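Integral membrane indolylacetylinositol arabinosyltransferase EmbB (Mycolicibacterium smegmatis MC2 155, PDB 7BVC) is a membrane enzyme that probably polymerises arabinose into the arabinan of mycobacterial cell-wall arabinogalactan, and binds the drug ethambutol. Local coordinates at residues L243-G248 with S411-P416; I279-S284 with A704-G709; A566-L571 with G583-V588. All blocks are in the same frame, centred on the assembly; numbering follows the deposited sequence.

Interaction 1: residues L243-G248 with S411-P416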
ATOM      1  N   LEU B 243      32.402  46.851  -0.742  1.00 54.38           N
ATOM      2  CA  LEU B 243      31.400  47.772  -0.209  1.00 54.38           C
ATOM      3  C   LEU B 243      31.056  47.436   1.237  1.00 54.38           C
ATOM      4  O   LEU B 243      30.836  48.338   2.053  1.00 54.38           O
ATOM      5  CB  LEU B 243      30.141  47.738  -1.074  1.00 54.38           C
ATOM      6  CG  LEU B 243      30.139  48.576  -2.349  1.00 54.38           C
ATOM      7  CD1 LEU B 243      28.739  48.649  -2.927  1.00 54.38           C
ATOM      8  CD2 LEU B 243      30.683  49.963  -2.074  1.00 54.38           C
ATOM      9  N   ASP B 244      30.990  46.144   1.566  1.00 55.84           N
ATOM     10  CA  ASP B 244      30.686  45.731   2.932  1.00 55.84           C
ATOM     11  C   ASP B 244      31.814  46.078   3.892  1.00 55.84           C
ATOM     12  O   ASP B 244      31.570  46.284   5.085  1.00 55.84           O
ATOM     13  CB  ASP B 244      30.411  44.230   2.980  1.00 55.84           C
ATOM     14  CG  ASP B 244      29.001  43.882   2.555  1.00 55.84           C
ATOM     15  OD1 ASP B 244      28.217  44.810   2.272  1.00 55.84           O
ATOM     16  OD2 ASP B 244      28.680  42.676   2.504  1.00 55.84           O
ATOM     17  N   ARG B 245      33.046  46.156   3.394  1.00 58.17           N
ATOM     18  CA  ARG B 245      34.194  46.397   4.262  1.00 58.17           C
ATOM     19  C   ARG B 245      34.286  47.850   4.710  1.00 58.17           C
ATOM     20  O   ARG B 245      35.325  48.280   5.220  1.00 58.17           O
ATOM     21  CB  ARG B 245      35.492  45.993   3.561  1.00 58.17           C
ATOM     22  CG  ARG B 245      35.901  44.554   3.798  1.00 58.17           C
ATOM     23  CD  ARG B 245      36.960  44.117   2.805  1.00 58.17           C
ATOM     24  NE  ARG B 245      38.274  44.663   3.128  1.00 58.17           N
ATOM     25  CZ  ARG B 245      39.196  44.017   3.834  1.00 58.17           C
ATOM     26  NH1 ARG B 245      38.949  42.798   4.294  1.00 58.17           N
ATOM     27  NH2 ARG B 245      40.364  44.589   4.081  1.00 58.17           N
ATOM     28  N   LEU B 246      33.212  48.621   4.518  1.00 60.03           N
ATOM     29  CA  LEU B 246      33.229  50.024   4.918  1.00 60.03           C
ATOM     30  C   LEU B 246      33.167  50.189   6.432  1.00 60.03           C
ATOM     31  O   LEU B 246      33.632  51.206   6.958  1.00 60.03           O
ATOM     32  CB  LEU B 246      32.070  50.773   4.265  1.00 60.03           C
ATOM     33  CG  LEU B 246      32.279  51.236   2.824  1.00 60.03           C
ATOM     34  CD1 LEU B 246      31.024  51.902   2.294  1.00 60.03           C
ATOM     35  CD2 LEU B 246      33.465  52.177   2.739  1.00 60.03           C
ATOM     36  N   ASP B 247      32.603  49.216   7.147  1.00 65.19           N
ATOM     37  CA  ASP B 247      32.461  49.343   8.592  1.00 65.19           C
ATOM     38  C   ASP B 247      33.788  49.248   9.335  1.00 65.19           C
ATOM     39  O   ASP B 247      33.801  49.423  10.558  1.00 65.19           O
ATOM     40  CB  ASP B 247      31.490  48.288   9.122  1.00 65.19           C
ATOM     41  CG  ASP B 247      31.750  46.913   8.545  1.00 65.19           C
ATOM     42  OD1 ASP B 247      32.729  46.760   7.789  1.00 65.19           O
ATOM     43  OD2 ASP B 247      30.972  45.985   8.846  1.00 65.19           O
ATOM     44  N   GLY B 248      34.891  48.978   8.642  1.00 69.50           N
ATOM     45  CA  GLY B 248      36.193  49.000   9.277  1.00 69.50           C
ATOM     46  C   GLY B 248      36.495  47.827  10.179  1.00 69.50           C
ATOM     47  O   GLY B 248      37.256  47.977  11.141  1.00 69.50           O
ATOM     48  N   SER B 411      27.534  39.318  11.844  1.00 52.89           N
ATOM     49  CA  SER B 411      28.464  40.380  11.477  1.00 52.89           C
ATOM     50  C   SER B 411      27.772  41.597  10.881  1.00 52.89           C
ATOM     51  O   SER B 411      28.376  42.673  10.836  1.00 52.89           O
ATOM     52  CB  SER B 411      29.504  39.848  10.493  1.00 52.89           C
ATOM     53  OG  SER B 411      28.900  39.481   9.265  1.00 52.89           O
ATOM     54  N   GLY B 412      26.533  41.456  10.424  1.00 53.57           N
ATOM     55  CA  GLY B 412      25.833  42.571   9.817  1.00 53.57           C
ATOM     56  C   GLY B 412      26.309  42.921   8.426  1.00 53.57           C
ATOM     57  O   GLY B 412      26.441  44.107   8.102  1.00 53.57           O
ATOM     58  N   ARG B 413      26.571  41.921   7.590  1.00 53.28           N
ATOM     59  CA  ARG B 413      27.071  42.129   6.240  1.00 53.28           C
ATOM     60  C   ARG B 413      26.200  41.365   5.254  1.00 53.28           C
ATOM     61  O   ARG B 413      25.338  40.569   5.633  1.00 53.28           O
ATOM     62  CB  ARG B 413      28.534  41.690   6.112  1.00 53.28           C
ATOM     63  CG  ARG B 413      29.514  42.581   6.847  1.00 53.28           C
ATOM     64  CD  ARG B 413      30.947  42.148   6.600  1.00 53.28           C
ATOM     65  NE  ARG B 413      31.907  43.112   7.128  1.00 53.28           N
ATOM     66  CZ  ARG B 413      33.225  42.986   7.023  1.00 53.28           C
ATOM     67  NH1 ARG B 413      33.744  41.935   6.408  1.00 53.28           N
ATOM     68  NH2 ARG B 413      34.025  43.910   7.534  1.00 53.28           N
ATOM     69  N   LEU B 414      26.438  41.615   3.966  1.00 52.76           N
ATOM     70  CA  LEU B 414      25.684  40.976   2.898  1.00 52.76           C
ATOM     71  C   LEU B 414      26.485  39.952   2.108  1.00 52.76           C
ATOM     72  O   LEU B 414      25.896  39.222   1.305  1.00 52.76           O
ATOM     73  CB  LEU B 414      25.134  42.032   1.927  1.00 52.76           C
ATOM     74  CG  LEU B 414      23.813  42.691   2.312  1.00 52.76           C
ATOM     75  CD1 LEU B 414      23.584  43.933   1.474  1.00 52.76           C
ATOM     76  CD2 LEU B 414      22.669  41.712   2.137  1.00 52.76           C
ATOM     77  N   THR B 415      27.804  39.879   2.304  1.00 50.63           N
ATOM     78  CA  THR B 415      28.598  38.942   1.510  1.00 50.63           C
ATOM     79  C   THR B 415      28.312  37.491   1.875  1.00 50.63           C
ATOM     80  O   THR B 415      28.130  36.671   0.955  1.00 50.63           O
ATOM     81  CB  THR B 415      30.086  39.287   1.632  1.00 50.63           C
ATOM     82  OG1 THR B 415      30.299  40.637   1.202  1.00 50.63           O
ATOM     83  CG2 THR B 415      30.917  38.356   0.767  1.00 50.63           C
ATOM     84  N   PRO B 416      28.265  37.090   3.153  1.00 49.95           N
ATOM     85  CA  PRO B 416      27.811  35.723   3.448  1.00 49.95           C
ATOM     86  C   PRO B 416      26.380  35.469   3.011  1.00 49.95           C
ATOM     87  O   PRO B 416      26.069  34.358   2.566  1.00 49.95           O
ATOM     88  CB  PRO B 416      27.969  35.612   4.972  1.00 49.95           C
ATOM     89  CG  PRO B 416      28.154  36.995   5.460  1.00 49.95           C
ATOM     90  CD  PRO B 416      28.793  37.753   4.359  1.00 49.95           C
TER

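Interaction 2: residues I279-S284 with A704-G709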
ATOM      1  N   ILE B 279      32.929  -1.072   7.645  1.00 42.68           N
ATOM      2  CA  ILE B 279      32.131  -2.268   7.898  1.00 42.68           C
ATOM      3  C   ILE B 279      30.637  -2.022   7.768  1.00 42.68           C
ATOM      4  O   ILE B 279      29.853  -2.973   7.874  1.00 42.68           O
ATOM      5  CB  ILE B 279      32.438  -2.856   9.290  1.00 42.68           C
ATOM      6  CG1 ILE B 279      31.713  -2.057  10.372  1.00 42.68           C
ATOM      7  CG2 ILE B 279      33.934  -2.875   9.545  1.00 42.68           C
ATOM      8  CD1 ILE B 279      31.837  -2.648  11.752  1.00 42.68           C
ATOM      9  N   GLY B 280      30.217  -0.785   7.532  1.00 44.16           N
ATOM     10  CA  GLY B 280      28.805  -0.466   7.568  1.00 44.16           C
ATOM     11  C   GLY B 280      28.072  -0.802   6.286  1.00 44.16           C
ATOM     12  O   GLY B 280      28.657  -1.162   5.267  1.00 44.16           O
ATOM     13  N   ALA B 281      26.751  -0.672   6.356  1.00 47.11           N
ATOM     14  CA  ALA B 281      25.888  -0.957   5.222  1.00 47.11           C
ATOM     15  C   ALA B 281      25.979   0.159   4.184  1.00 47.11           C
ATOM     16  O   ALA B 281      26.628   1.188   4.387  1.00 47.11           O
ATOM     17  CB  ALA B 281      24.444  -1.134   5.683  1.00 47.11           C
ATOM     18  N   ASN B 282      25.311  -0.056   3.059  1.00 50.43           N
ATOM     19  CA  ASN B 282      25.246   0.907   1.970  1.00 50.43           C
ATOM     20  C   ASN B 282      23.788   1.214   1.647  1.00 50.43           C
ATOM     21  O   ASN B 282      22.864   0.610   2.195  1.00 50.43           O
ATOM     22  CB  ASN B 282      25.979   0.382   0.734  1.00 50.43           C
ATOM     23  CG  ASN B 282      27.445   0.125   0.993  1.00 50.43           C
ATOM     24  OD1 ASN B 282      28.052   0.745   1.864  1.00 50.43           O
ATOM     25  ND2 ASN B 282      28.027  -0.792   0.231  1.00 50.43           N
ATOM     26  N   SER B 283      23.586   2.164   0.740  1.00 53.86           N
ATOM     27  CA  SER B 283      22.246   2.526   0.299  1.00 53.86           C
ATOM     28  C   SER B 283      21.741   1.478  -0.691  1.00 53.86           C
ATOM     29  O   SER B 283      22.390   0.460  -0.942  1.00 53.86           O
ATOM     30  CB  SER B 283      22.246   3.929  -0.303  1.00 53.86           C
ATOM     31  OG  SER B 283      22.565   4.906   0.673  1.00 53.86           O
ATOM     32  N   SER B 284      20.568   1.723  -1.269  1.00 56.27           N
ATOM     33  CA  SER B 284      20.007   0.827  -2.271  1.00 56.27           C
ATOM     34  C   SER B 284      20.350   1.229  -3.697  1.00 56.27           C
ATOM     35  O   SER B 284      20.538   0.353  -4.546  1.00 56.27           O
ATOM     36  CB  SER B 284      18.483   0.757  -2.125  1.00 56.27           C
ATOM     37  OG  SER B 284      17.886   2.009  -2.408  1.00 56.27           O
ATOM     38  N   ALA B 704      26.550  -3.188  16.566  1.00 43.98           N
ATOM     39  CA  ALA B 704      26.656  -4.613  16.854  1.00 43.98           C
ATOM     40  C   ALA B 704      26.016  -5.455  15.761  1.00 43.98           C
ATOM     41  O   ALA B 704      26.544  -6.520  15.414  1.00 43.98           O
ATOM     42  CB  ALA B 704      26.019  -4.925  18.206  1.00 43.98           C
ATOM     43  N   SER B 705      24.891  -5.002  15.205  1.00 44.10           N
ATOM     44  CA  SER B 705      24.244  -5.741  14.129  1.00 44.10           C
ATOM     45  C   SER B 705      25.165  -5.883  12.927  1.00 44.10           C
ATOM     46  O   SER B 705      25.232  -6.953  12.312  1.00 44.10           O
ATOM     47  CB  SER B 705      22.944  -5.046  13.728  1.00 44.10           C
ATOM     48  OG  SER B 705      22.320  -5.720  12.653  1.00 44.10           O
ATOM     49  N   MET B 706      25.886  -4.820  12.576  1.00 43.54           N
ATOM     50  CA  MET B 706      26.780  -4.907  11.426  1.00 43.54           C
ATOM     51  C   MET B 706      28.146  -5.493  11.759  1.00 43.54           C
ATOM     52  O   MET B 706      28.871  -5.883  10.839  1.00 43.54           O
ATOM     53  CB  MET B 706      26.959  -3.534  10.776  1.00 43.54           C
ATOM     54  CG  MET B 706      25.756  -3.090   9.967  1.00 43.54           C
ATOM     55  SD  MET B 706      25.154  -4.362   8.844  1.00 43.54           S
ATOM     56  CE  MET B 706      26.524  -4.483   7.705  1.00 43.54           C
ATOM     57  N   ALA B 707      28.519  -5.564  13.037  1.00 43.77           N
ATOM     58  CA  ALA B 707      29.779  -6.198  13.403  1.00 43.77           C
ATOM     59  C   ALA B 707      29.642  -7.691  13.664  1.00 43.77           C
ATOM     60  O   ALA B 707      30.651  -8.402  13.649  1.00 43.77           O
ATOM     61  CB  ALA B 707      30.375  -5.520  14.637  1.00 43.77           C
ATOM     62  N   ILE B 708      28.425  -8.183  13.906  1.00 45.61           N
ATOM     63  CA  ILE B 708      28.243  -9.612  14.137  1.00 45.61           C
ATOM     64  C   ILE B 708      28.282 -10.384  12.822  1.00 45.61           C
ATOM     65  O   ILE B 708      28.802 -11.506  12.763  1.00 45.61           O
ATOM     66  CB  ILE B 708      26.928  -9.853  14.904  1.00 45.61           C
ATOM     67  CG1 ILE B 708      27.114  -9.537  16.388  1.00 45.61           C
ATOM     68  CG2 ILE B 708      26.446 -11.283  14.733  1.00 45.61           C
ATOM     69  CD1 ILE B 708      25.830  -9.583  17.182  1.00 45.61           C
ATOM     70  N   GLY B 709      27.744  -9.799  11.750  1.00 44.75           N
ATOM     71  CA  GLY B 709      27.725 -10.492  10.472  1.00 44.75           C
ATOM     72  C   GLY B 709      29.112 -10.716   9.902  1.00 44.75           C
ATOM     73  O   GLY B 709      29.369 -11.735   9.256  1.00 44.75           O
TER

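Interaction 3: residues A566-L571 with G583-V588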
ATOM      1  N   ALA B 566       9.503  23.978   7.512  1.00 61.11           N
ATOM      2  CA  ALA B 566       9.521  24.288   6.090  1.00 61.11           C
ATOM      3  C   ALA B 566      10.083  23.133   5.275  1.00 61.11           C
ATOM      4  O   ALA B 566       9.670  22.928   4.132  1.00 61.11           O
ATOM      5  CB  ALA B 566      10.324  25.562   5.840  1.00 61.11           C
ATOM      6  N   THR B 567      11.010  22.363   5.845  1.00 61.46           N
ATOM      7  CA  THR B 567      11.510  21.175   5.161  1.00 61.46           C
ATOM      8  C   THR B 567      10.426  20.111   5.059  1.00 61.46           C
ATOM      9  O   THR B 567      10.237  19.498   4.001  1.00 61.46           O
ATOM     10  CB  THR B 567      12.733  20.624   5.894  1.00 61.46           C
ATOM     11  OG1 THR B 567      13.754  21.629   5.943  1.00 61.46           O
ATOM     12  CG2 THR B 567      13.272  19.395   5.183  1.00 61.46           C
ATOM     13  N   MET B 568       9.710  19.866   6.159  1.00 65.38           N
ATOM     14  CA  MET B 568       8.606  18.911   6.111  1.00 65.38           C
ATOM     15  C   MET B 568       7.525  19.353   5.132  1.00 65.38           C
ATOM     16  O   MET B 568       6.831  18.512   4.552  1.00 65.38           O
ATOM     17  CB  MET B 568       8.010  18.715   7.503  1.00 65.38           C
ATOM     18  CG  MET B 568       8.659  17.602   8.301  1.00 65.38           C
ATOM     19  SD  MET B 568       8.127  17.596  10.021  1.00 65.38           S
ATOM     20  CE  MET B 568       6.379  17.926   9.827  1.00 65.38           C
ATOM     21  N   PHE B 569       7.364  20.663   4.939  1.00 66.56           N
ATOM     22  CA  PHE B 569       6.393  21.164   3.969  1.00 66.56           C
ATOM     23  C   PHE B 569       6.899  20.996   2.538  1.00 66.56           C
ATOM     24  O   PHE B 569       6.167  20.520   1.664  1.00 66.56           O
ATOM     25  CB  PHE B 569       6.073  22.631   4.265  1.00 66.56           C
ATOM     26  CG  PHE B 569       5.365  23.343   3.148  1.00 66.56           C
ATOM     27  CD1 PHE B 569       3.997  23.208   2.981  1.00 66.56           C
ATOM     28  CD2 PHE B 569       6.063  24.167   2.279  1.00 66.56           C
ATOM     29  CE1 PHE B 569       3.342  23.867   1.959  1.00 66.56           C
ATOM     30  CE2 PHE B 569       5.413  24.827   1.256  1.00 66.56           C
ATOM     31  CZ  PHE B 569       4.051  24.679   1.096  1.00 66.56           C
ATOM     32  N   PHE B 570       8.150  21.385   2.282  1.00 66.02           N
ATOM     33  CA  PHE B 570       8.760  21.266   0.965  1.00 66.02           C
ATOM     34  C   PHE B 570       9.002  19.824   0.547  1.00 66.02           C
ATOM     35  O   PHE B 570       9.298  19.584  -0.627  1.00 66.02           O
ATOM     36  CB  PHE B 570      10.089  22.023   0.926  1.00 66.02           C
ATOM     37  CG  PHE B 570       9.956  23.472   0.556  1.00 66.02           C
ATOM     38  CD1 PHE B 570       9.391  23.842  -0.650  1.00 66.02           C
ATOM     39  CD2 PHE B 570      10.408  24.463   1.411  1.00 66.02           C
ATOM     40  CE1 PHE B 570       9.272  25.173  -0.994  1.00 66.02           C
ATOM     41  CE2 PHE B 570      10.292  25.794   1.072  1.00 66.02           C
ATOM     42  CZ  PHE B 570       9.724  26.150  -0.133  1.00 66.02           C
ATOM     43  N   LEU B 571       8.916  18.866   1.473  1.00 65.67           N
ATOM     44  CA  LEU B 571       9.061  17.469   1.081  1.00 65.67           C
ATOM     45  C   LEU B 571       7.924  16.986   0.190  1.00 65.67           C
ATOM     46  O   LEU B 571       8.039  15.905  -0.395  1.00 65.67           O
ATOM     47  CB  LEU B 571       9.165  16.573   2.313  1.00 65.67           C
ATOM     48  CG  LEU B 571      10.590  16.210   2.736  1.00 65.67           C
ATOM     49  CD1 LEU B 571      10.576  15.145   3.820  1.00 65.67           C
ATOM     50  CD2 LEU B 571      11.408  15.755   1.539  1.00 65.67           C
ATOM     51  N   GLY B 583      17.035  10.994   4.985  1.00 52.13           N
ATOM     52  CA  GLY B 583      18.401  11.325   5.340  1.00 52.13           C
ATOM     53  C   GLY B 583      18.709  12.803   5.301  1.00 52.13           C
ATOM     54  O   GLY B 583      19.807  13.201   5.701  1.00 52.13           O
ATOM     55  N   LEU B 584      17.768  13.620   4.827  1.00 53.44           N
ATOM     56  CA  LEU B 584      17.957  15.064   4.799  1.00 53.44           C
ATOM     57  C   LEU B 584      17.927  15.674   6.191  1.00 53.44           C
ATOM     58  O   LEU B 584      18.397  16.802   6.371  1.00 53.44           O
ATOM     59  CB  LEU B 584      16.879  15.713   3.935  1.00 53.44           C
ATOM     60  CG  LEU B 584      16.888  15.320   2.461  1.00 53.44           C
ATOM     61  CD1 LEU B 584      15.687  15.906   1.751  1.00 53.44           C
ATOM     62  CD2 LEU B 584      18.172  15.778   1.806  1.00 53.44           C
ATOM     63  N   PHE B 585      17.387  14.960   7.174  1.00 55.96           N
ATOM     64  CA  PHE B 585      17.258  15.466   8.530  1.00 55.96           C
ATOM     65  C   PHE B 585      18.475  15.171   9.394  1.00 55.96           C
ATOM     66  O   PHE B 585      18.444  15.466  10.591  1.00 55.96           O
ATOM     67  CB  PHE B 585      16.011  14.875   9.195  1.00 55.96           C
ATOM     68  CG  PHE B 585      14.723  15.314   8.564  1.00 55.96           C
ATOM     69  CD1 PHE B 585      14.329  16.639   8.613  1.00 55.96           C
ATOM     70  CD2 PHE B 585      13.907  14.402   7.920  1.00 55.96           C
ATOM     71  CE1 PHE B 585      13.144  17.045   8.031  1.00 55.96           C
ATOM     72  CE2 PHE B 585      12.724  14.803   7.337  1.00 55.96           C
ATOM     73  CZ  PHE B 585      12.342  16.125   7.393  1.00 55.96           C
ATOM     74  N   ALA B 586      19.546  14.622   8.815  1.00 53.09           N
ATOM     75  CA  ALA B 586      20.676  14.144   9.607  1.00 53.09           C
ATOM     76  C   ALA B 586      21.243  15.227  10.517  1.00 53.09           C
ATOM     77  O   ALA B 586      21.573  14.961  11.678  1.00 53.09           O
ATOM     78  CB  ALA B 586      21.768  13.603   8.683  1.00 53.09           C
ATOM     79  N   ALA B 587      21.362  16.453  10.013  1.00 53.89           N
ATOM     80  CA  ALA B 587      21.945  17.533  10.800  1.00 53.89           C
ATOM     81  C   ALA B 587      20.901  18.311  11.593  1.00 53.89           C
ATOM     82  O   ALA B 587      21.157  18.699  12.741  1.00 53.89           O
ATOM     83  CB  ALA B 587      22.722  18.485   9.889  1.00 53.89           C
ATOM     84  N   VAL B 588      19.724  18.547  11.011  1.00 56.05           N
ATOM     85  CA  VAL B 588      18.723  19.349  11.704  1.00 56.05           C
ATOM     86  C   VAL B 588      18.142  18.592  12.892  1.00 56.05           C
ATOM     87  O   VAL B 588      17.840  19.197  13.926  1.00 56.05           O
ATOM     88  CB  VAL B 588      17.632  19.821  10.725  1.00 56.05           C
ATOM     89  CG1 VAL B 588      18.263  20.583   9.573  1.00 56.05           C
ATOM     90  CG2 VAL B 588      16.822  18.651  10.205  1.00 56.05           C
TER

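Interaction 1: residues L243-G248 with S411-P416
Asp-244, at the end of helix 231-244, pushes its carboxylate against the start of helix 415-428, and one oxygen, OD2, takes two donors there. The backbone N of Leu-414 reaches Asp-244 OD2 at 2.9 Å, and the hydroxyl OG1 of Thr-415 donates a second hydrogen bond to it, also at 2.9 Å. These donors come from opposite faces of the carboxylate plane, the N-H 45° out of it, so OD2 is clasped between them. Thr-415 can close this grip because its OG1 lies anti to its own carbonyl carbon (chi1 -58°).

Arg-413 reaches back the other way. Its extended chain carries the guanidinium to Asp-247, where NH2 meets the syn side of OD1 at 3.1 Å in a salt bridge and NE adds a weak, long bond to OD2. The two planes stand 36° apart. NH2 also donates to the backbone O of Arg-249, its stronger polar partner, while Arg-455 of helix 446-455 touches Asp-244, Asp-247 and Arg-413. The salt bridge would favour an ionised Asp-247; for Asp-244, two neutral donors on OD2 and the arginines nearby would probably stabilise the charged form.

Interaction 2: residues I279-S284 with A704-G709
Met-706 of helix 690-712 reaches with its methyl group onto the peptide chain that leaves helix 264-279, within the membrane-helix bundle of this GT-C glycosyltransferase. Helical geometry stops at Gly-280, and from there the backbone runs extended toward Asp-285 and Tyr-288, which line the ethambutol pocket.

The methionine starts beside the helix end: its CB lies 4.1 Å from the carbonyl O of Ile-279. CG leaves beside the backbone N (chi1 -75°) and is already farther off, 4.6 Å from Ile-279 O; SD makes no close contact with 279-284. Two further turns in the same sense, chi2 -48° and chi3 -66°, fold the chain back on itself, so that the tip returns to the backbone its base had passed. CE then touches three successive residues. It is 3.7 Å from Ile-279 O, lies against the carbonyl carbon of Gly-280, and sits 4.0 Å from Ala-281 N. The only side chain it meets there is Ala-281, whose own methyl also packs on Trp-632 and Ser-636.

The contact is van der Waals packing of a methyl on backbone and on one alanine; some nearby polar groups are paired outside it. Ser-705 OG, one residue before the methionine, pairs with Asn-630 ND2, and Ala-281 O receives a weak bond from Asn-386 ND2. Farther along the loop, Ser-284 rests on His-580, another residue of the drug pocket.

One residue on from the methionine, a smaller contact joins the same two elements: the terminal methyl CD1 of Ile-279 lies 4.3 Å from Ala-707 CB.

Interaction 3: residues A566-L571 with G583-V588
Phe-585 points its ring at Thr-567, Met-568 and Leu-571, bridging two consecutive membrane helices, 554-570 and 586-599, which run in roughly opposite directions as a helical hairpin within the GT-C bundle. The backbones stay well apart, Thr-567 CA and Phe-585 CA being 8.8 Å from each other, and the side chains span the gap.

Contacts of aliphatic groups with the Phe-585 ring centre on its far end, which a chi1 of -66° swings toward helix 554-570. Thr-567 slides past the ring in the opposite direction and lays its methyl CG2 3.7 Å from Phe-585 CE1. Met-568 crosses at about a right angle, its CG 4.1 Å from Phe-585 CZ. Leu-571 comes from the opposite direction and meets the ring obliquely, with CD1 4.1 Å from Phe-585 CZ and equally close to CE2. Three residues on from the phenylalanine, Val-588 puts CG2 at the ring's edge, in its plane.

The one polar side chain in this group keeps its hydroxyl for its own helix: Thr-567 OG1 donates to Ile-563 O, while the methyl CG2 is turned to the ring.

A bound cardiolipin also touches this helix: Phe-569 belongs to its pocket, and the side chain of Met-568 comes to about 4 Å from the lipid. Leu-584 also packs on Ile-436 and on Ile-394 of helix 391-411.

The remaining contact is between aliphatic branches alone, where Leu-571 CD2 stands 4.3 Å from Leu-584 CD1.

All three contacts tie together parts of the membrane domain, but in different parts of it. Interaction 1 is polar and lies near the bound 4'-phosphopantetheine, about 9 Å from the side chain of Arg-413; interactions 2 and 3 are packing contacts and lie closer to the ethambutol site. The side chain of Leu-584 in interaction 3 is about 12 Å from the bound drug, while the loop of interaction 2 leads straight into pocket residue Asp-285. Interactions 2 and 3 are nearest neighbours, about 9 Å between closest atoms, against about 17 Å for 1 and 3 and about 30 Å for 1 and 2. In sequence, interaction 3 falls between the two segments of interaction 2.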